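Local coordinates for receptor-like protein kinase ANXUR1 (Arabidopsis thaliana, PDB 6FIG) that probably acts as a malectin-like receptor kinase that relays extracellular signals in plant reproduction, at residues L191-G205 against V242-R254. Numbering follows the deposited sequence.
Sequences LNVGGQDIPGSQDSG and VSIAPADIYKTAR. With CA (calcium ion), chain H.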
loop_
_atom_site.group_PDB
_atom_site.type_symbol
_atom_site.label_atom_id
_atom_site.label_comp_id
_atom_site.label_asym_id
_atom_site.label_seq_id
_atom_site.Cartn_x
_atom_site.Cartn_y
_atom_site.Cartn_z
ATOM N N LEU A 191 -16.034 -14.129 -0.456
ATOM C CA LEU A 191 -17.314 -13.471 -0.276
ATOM C C LEU A 191 -17.422 -12.671 1.003
ATOM O O LEU A 191 -16.997 -13.126 2.071
ATOM C CB LEU A 191 -18.467 -14.491 -0.266
ATOM C CG LEU A 191 -18.529 -15.472 -1.425
ATOM C CD1 LEU A 191 -19.699 -16.413 -1.226
ATOM C CD2 LEU A 191 -18.621 -14.769 -2.775
ATOM N N ASN A 192 -17.985 -11.476 0.877
ATOM C CA ASN A 192 -18.493 -10.735 2.022
ATOM C C ASN A 192 -19.941 -11.163 2.208
ATOM O O ASN A 192 -20.828 -10.709 1.488
ATOM C CB ASN A 192 -18.425 -9.225 1.771
ATOM C CG ASN A 192 -18.858 -8.414 2.963
ATOM O OD1 ASN A 192 -19.032 -8.976 4.053
ATOM N ND2 ASN A 192 -19.053 -7.109 2.776
ATOM N N VAL A 193 -20.158 -12.044 3.181
ATOM C CA VAL A 193 -21.490 -12.610 3.427
ATOM C C VAL A 193 -22.387 -11.543 4.083
ATOM O O VAL A 193 -22.047 -10.966 5.125
ATOM C CB VAL A 193 -21.404 -13.926 4.226
ATOM C CG1 VAL A 193 -22.802 -14.449 4.539
ATOM C CG2 VAL A 193 -20.645 -14.972 3.424
ATOM N N GLY A 194 -23.503 -11.277 3.425
ATOM C CA GLY A 194 -24.474 -10.305 3.900
ATOM C C GLY A 194 -24.114 -8.853 3.659
ATOM O O GLY A 194 -24.846 -7.971 4.105
ATOM N N GLY A 195 -23.014 -8.580 2.950
ATOM C CA GLY A 195 -22.556 -7.208 2.751
ATOM C C GLY A 195 -22.261 -6.910 1.304
ATOM O O GLY A 195 -22.296 -7.806 0.456
ATOM N N GLN A 196 -21.955 -5.647 1.042
ATOM C CA GLN A 196 -21.648 -5.186 -0.305
ATOM C C GLN A 196 -20.244 -5.631 -0.717
ATOM O O GLN A 196 -19.398 -5.933 0.118
ATOM C CB GLN A 196 -21.740 -3.659 -0.390
ATOM C CG GLN A 196 -23.144 -3.113 -0.152
ATOM C CD GLN A 196 -23.213 -1.594 -0.206
ATOM O OE1 GLN A 196 -23.589 -0.942 0.774
ATOM N NE2 GLN A 196 -22.862 -1.020 -1.355
ATOM N N ASP A 197 -20.005 -5.645 -2.027
ATOM C CA ASP A 197 -18.666 -5.880 -2.534
ATOM C C ASP A 197 -17.671 -4.958 -1.823
ATOM O O ASP A 197 -17.918 -3.751 -1.662
ATOM C CB ASP A 197 -18.552 -5.573 -4.033
ATOM C CG ASP A 197 -19.339 -6.531 -4.936
ATOM O OD1 ASP A 197 -19.872 -7.574 -4.496
ATOM O OD2 ASP A 197 -19.420 -6.204 -6.151
ATOM N N ILE A 198 -16.539 -5.528 -1.431
ATOM C CA ILE A 198 -15.416 -4.770 -0.913
ATOM C C ILE A 198 -14.346 -4.760 -2.012
ATOM O O ILE A 198 -13.805 -5.829 -2.319
ATOM C CB ILE A 198 -14.819 -5.421 0.348
ATOM C CG1 ILE A 198 -15.876 -5.559 1.442
ATOM C CG2 ILE A 198 -13.647 -4.591 0.860
ATOM C CD1 ILE A 198 -15.412 -6.346 2.652
ATOM N N PRO A 199 -14.025 -3.574 -2.573
ATOM C CA PRO A 199 -12.994 -3.479 -3.616
ATOM C C PRO A 199 -11.614 -3.702 -3.013
ATOM O O PRO A 199 -11.418 -3.514 -1.804
ATOM C CB PRO A 199 -13.128 -2.048 -4.127
ATOM C CG PRO A 199 -13.605 -1.291 -2.934
ATOM C CD PRO A 199 -14.493 -2.232 -2.160
ATOM N N GLY A 200 -10.670 -4.108 -3.854
ATOM C CA GLY A 200 -9.291 -4.354 -3.413
ATOM C C GLY A 200 -8.654 -3.179 -2.683
ATOM O O GLY A 200 -7.895 -3.356 -1.730
ATOM N N SER A 201 -9.004 -1.959 -3.069
ATOM C CA SER A 201 -8.485 -0.778 -2.387
ATOM C C SER A 201 -8.853 -0.701 -0.900
ATOM O O SER A 201 -8.235 0.031 -0.147
ATOM C CB SER A 201 -8.955 0.492 -3.109
ATOM O OG SER A 201 -10.369 0.596 -3.026
ATOM N N GLN A 202 -9.901 -1.404 -0.482
ATOM C CA GLN A 202 -10.326 -1.410 0.912
ATOM C C GLN A 202 -9.922 -2.680 1.668
ATOM O O GLN A 202 -10.230 -2.827 2.844
ATOM C CB GLN A 202 -11.841 -1.205 0.980
ATOM C CG GLN A 202 -12.242 0.218 0.617
ATOM C CD GLN A 202 -11.824 1.213 1.695
ATOM O OE1 GLN A 202 -11.973 0.945 2.900
ATOM N NE2 GLN A 202 -11.308 2.350 1.280
ATOM N N ASP A 203 -9.215 -3.575 0.999
ATOM C CA ASP A 203 -8.796 -4.839 1.612
ATOM C C ASP A 203 -7.711 -4.594 2.645
ATOM O O ASP A 203 -6.947 -3.626 2.522
ATOM C CB ASP A 203 -8.266 -5.785 0.541
ATOM C CG ASP A 203 -7.970 -7.166 1.072
ATOM O OD1 ASP A 203 -8.679 -7.621 2.021
ATOM O OD2 ASP A 203 -7.077 -7.831 0.532
ATOM N N SER A 204 -7.633 -5.469 3.652
ATOM C CA SER A 204 -6.589 -5.392 4.669
ATOM C C SER A 204 -5.305 -6.063 4.194
ATOM O O SER A 204 -5.270 -6.682 3.138
ATOM C CB SER A 204 -7.053 -6.035 5.967
ATOM O OG SER A 204 -7.400 -7.381 5.744
ATOM N N GLY A 205 -4.232 -5.875 4.969
ATOM C CA GLY A 205 -2.934 -6.486 4.615
ATOM C C GLY A 205 -2.261 -5.892 3.388
ATOM O O GLY A 205 -1.303 -6.445 2.887
ATOM N N VAL A 242 -4.827 -8.789 11.191
ATOM C CA VAL A 242 -5.778 -7.996 10.408
ATOM C C VAL A 242 -5.752 -8.371 8.934
ATOM O O VAL A 242 -6.750 -8.204 8.254
ATOM C CB VAL A 242 -5.629 -6.448 10.584
ATOM C CG1 VAL A 242 -5.826 -6.065 12.044
ATOM C CG2 VAL A 242 -4.355 -5.916 10.016
ATOM N N SER A 243 -4.623 -8.919 8.447
ATOM C CA SER A 243 -4.526 -9.416 7.077
ATOM C C SER A 243 -5.476 -10.553 6.742
ATOM O O SER A 243 -5.711 -10.832 5.562
ATOM C CB SER A 243 -3.103 -9.900 6.744
ATOM O OG SER A 243 -2.177 -8.860 6.869
ATOM N N ILE A 244 -6.036 -11.237 7.761
ATOM C CA ILE A 244 -6.966 -12.318 7.490
ATOM C C ILE A 244 -8.156 -11.824 6.670
ATOM O O ILE A 244 -8.532 -12.436 5.686
ATOM C CB ILE A 244 -7.419 -13.020 8.794
ATOM C CG1 ILE A 244 -6.269 -13.887 9.355
ATOM C CG2 ILE A 244 -8.675 -13.818 8.601
ATOM C CD1 ILE A 244 -5.961 -15.153 8.558
ATOM N N ALA A 245 -8.724 -10.692 7.074
ATOM C CA ALA A 245 -9.874 -10.116 6.351
ATOM C C ALA A 245 -10.119 -8.718 6.901
ATOM O O ALA A 245 -9.876 -8.474 8.080
ATOM C CB ALA A 245 -11.115 -10.961 6.542
ATOM N N PRO A 246 -10.597 -7.805 6.055
ATOM C CA PRO A 246 -10.843 -6.454 6.505
ATOM C C PRO A 246 -12.046 -6.323 7.424
ATOM O O PRO A 246 -12.959 -7.177 7.441
ATOM C CB PRO A 246 -11.080 -5.683 5.195
ATOM C CG PRO A 246 -11.585 -6.699 4.261
ATOM C CD PRO A 246 -10.892 -7.973 4.627
ATOM N N ALA A 247 -12.042 -5.254 8.202
ATOM C CA ALA A 247 -13.058 -5.071 9.247
ATOM C C ALA A 247 -14.475 -5.110 8.703
ATOM O O ALA A 247 -15.385 -5.638 9.360
ATOM C CB ALA A 247 -12.833 -3.783 10.004
ATOM N N ASP A 248 -14.668 -4.585 7.497
ATOM C CA ASP A 248 -16.002 -4.550 6.911
ATOM C C ASP A 248 -16.622 -5.920 6.673
ATOM O O ASP A 248 -17.856 -6.022 6.718
ATOM C CB ASP A 248 -16.050 -3.673 5.653
ATOM C CG ASP A 248 -16.217 -2.168 5.985
ATOM O OD1 ASP A 248 -16.512 -1.772 7.141
ATOM O OD2 ASP A 248 -16.066 -1.341 5.079
ATOM N N ILE A 249 -15.816 -6.970 6.470
ATOM C CA ILE A 249 -16.351 -8.326 6.379
ATOM C C ILE A 249 -17.114 -8.665 7.660
ATOM O O ILE A 249 -18.248 -9.187 7.611
ATOM C CB ILE A 249 -15.212 -9.369 6.185
ATOM C CG1 ILE A 249 -14.600 -9.202 4.790
ATOM C CG2 ILE A 249 -15.667 -10.800 6.465
ATOM C CD1 ILE A 249 -15.533 -9.530 3.652
ATOM N N TYR A 250 -16.491 -8.358 8.788
ATOM C CA TYR A 250 -17.017 -8.735 10.102
ATOM C C TYR A 250 -18.187 -7.867 10.551
ATOM O O TYR A 250 -18.942 -8.283 11.433
ATOM C CB TYR A 250 -15.868 -8.748 11.113
ATOM C CG TYR A 250 -14.808 -9.749 10.741
ATOM C CD1 TYR A 250 -15.082 -11.107 10.732
ATOM C CD2 TYR A 250 -13.545 -9.342 10.336
ATOM C CE1 TYR A 250 -14.124 -12.030 10.382
ATOM C CE2 TYR A 250 -12.570 -10.265 9.989
ATOM C CZ TYR A 250 -12.872 -11.602 9.969
ATOM O OH TYR A 250 -11.924 -12.532 9.626
ATOM N N LYS A 251 -18.376 -6.700 9.929
ATOM C CA LYS A 251 -19.486 -5.799 10.292
ATOM C C LYS A 251 -20.814 -6.097 9.587
ATOM O O LYS A 251 -21.821 -5.404 9.829
ATOM C CB LYS A 251 -19.090 -4.332 10.046
ATOM C CG LYS A 251 -17.967 -3.877 10.950
ATOM C CD LYS A 251 -17.485 -2.465 10.616
ATOM C CE LYS A 251 -16.246 -2.129 11.435
ATOM N NZ LYS A 251 -15.650 -0.791 11.106
ATOM N N THR A 252 -20.833 -7.092 8.700
ATOM C CA THR A 252 -22.065 -7.549 8.092
ATOM C C THR A 252 -22.145 -9.062 8.149
ATOM O O THR A 252 -21.132 -9.754 8.126
ATOM C CB THR A 252 -22.209 -7.122 6.629
ATOM O OG1 THR A 252 -21.075 -7.593 5.901
ATOM C CG2 THR A 252 -22.338 -5.591 6.511
ATOM N N ALA A 253 -23.371 -9.570 8.151
ATOM C CA ALA A 253 -23.599 -11.008 8.152
ATOM C C ALA A 253 -24.912 -11.353 7.470
ATOM O O ALA A 253 -25.805 -10.506 7.309
ATOM C CB ALA A 253 -23.593 -11.540 9.592
ATOM N N ARG A 254 -25.017 -12.608 7.067
ATOM C CA ARG A 254 -26.297 -13.176 6.664
ATOM C C ARG A 254 -26.700 -14.111 7.783
ATOM O O ARG A 254 -25.881 -14.878 8.290
ATOM C CB ARG A 254 -26.212 -13.919 5.334
ATOM C CG ARG A 254 -27.558 -14.337 4.761
ATOM C CD ARG A 254 -27.427 -14.968 3.391
ATOM N NE ARG A 254 -26.839 -14.026 2.431
ATOM C CZ ARG A 254 -27.497 -13.024 1.839
ATOM N NH1 ARG A 254 -28.798 -12.824 2.049
ATOM N NH2 ARG A 254 -26.860 -12.224 0.991
HETATM CA CA CA H . -20.012 -9.781 5.992
HETATM O O HOH W 1 -19.680 -5.491 4.983
HETATM O O HOH W 2 -0.316 -8.370 4.475
#
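Asn192 and Thr252 meet at a calcium ion that ties 191-205 to 242-254. The amide oxygen OD1 of Asn192 binds the metal at 2.3 Å, and Thr252 chelates it twice, through its carbonyl O and through OG1 at 2.4 Å. That second grip depends on chi1 of 56°, which sets OG1 between the backbone N and the carbonyl carbon. The carbonyls of Val193 and Ile249 add two more ligands, and Asn365 O, from strand 363-372, completes the set of six.

The other half of the Asn192 amide fixes its rotation: ND2 donates to Gln196 O at 2.9 Å, nearly in the amide plane, and to a water, which in turn donates to Asp248 O and is hydrogen-bonded to Thr252 OG1. Around this core the type II turn from Asn192 to Gly195 lies close against Thr252-Arg254. Gly194 CA, at a positive phi, comes within 3.7 Å of Ala253 O, while Val193 CG1 rests on Arg254 CB (3.5 Å). The Arg254 guanidinium is salt-bridged to Asp214.

Next to the metal, Ile249 CD1 touches both Asn192 CB and Ile198 CD1, the two isoleucines crossing at about a right angle with their methyls tightly packed at 3.3 Å. Further along, Ser204 OG donates to Val242 O at 2.7 Å, and Pro246 CD packs on Asp203 OD1, whose carboxylate is salt-bridged to Arg209. The whole is a buried calcium site joining the turn that follows strand 185-192 to the short helical turn about 247-250 and the strand that follows it, in a malectin-like β-sandwich domain where the ion probably has a structural role.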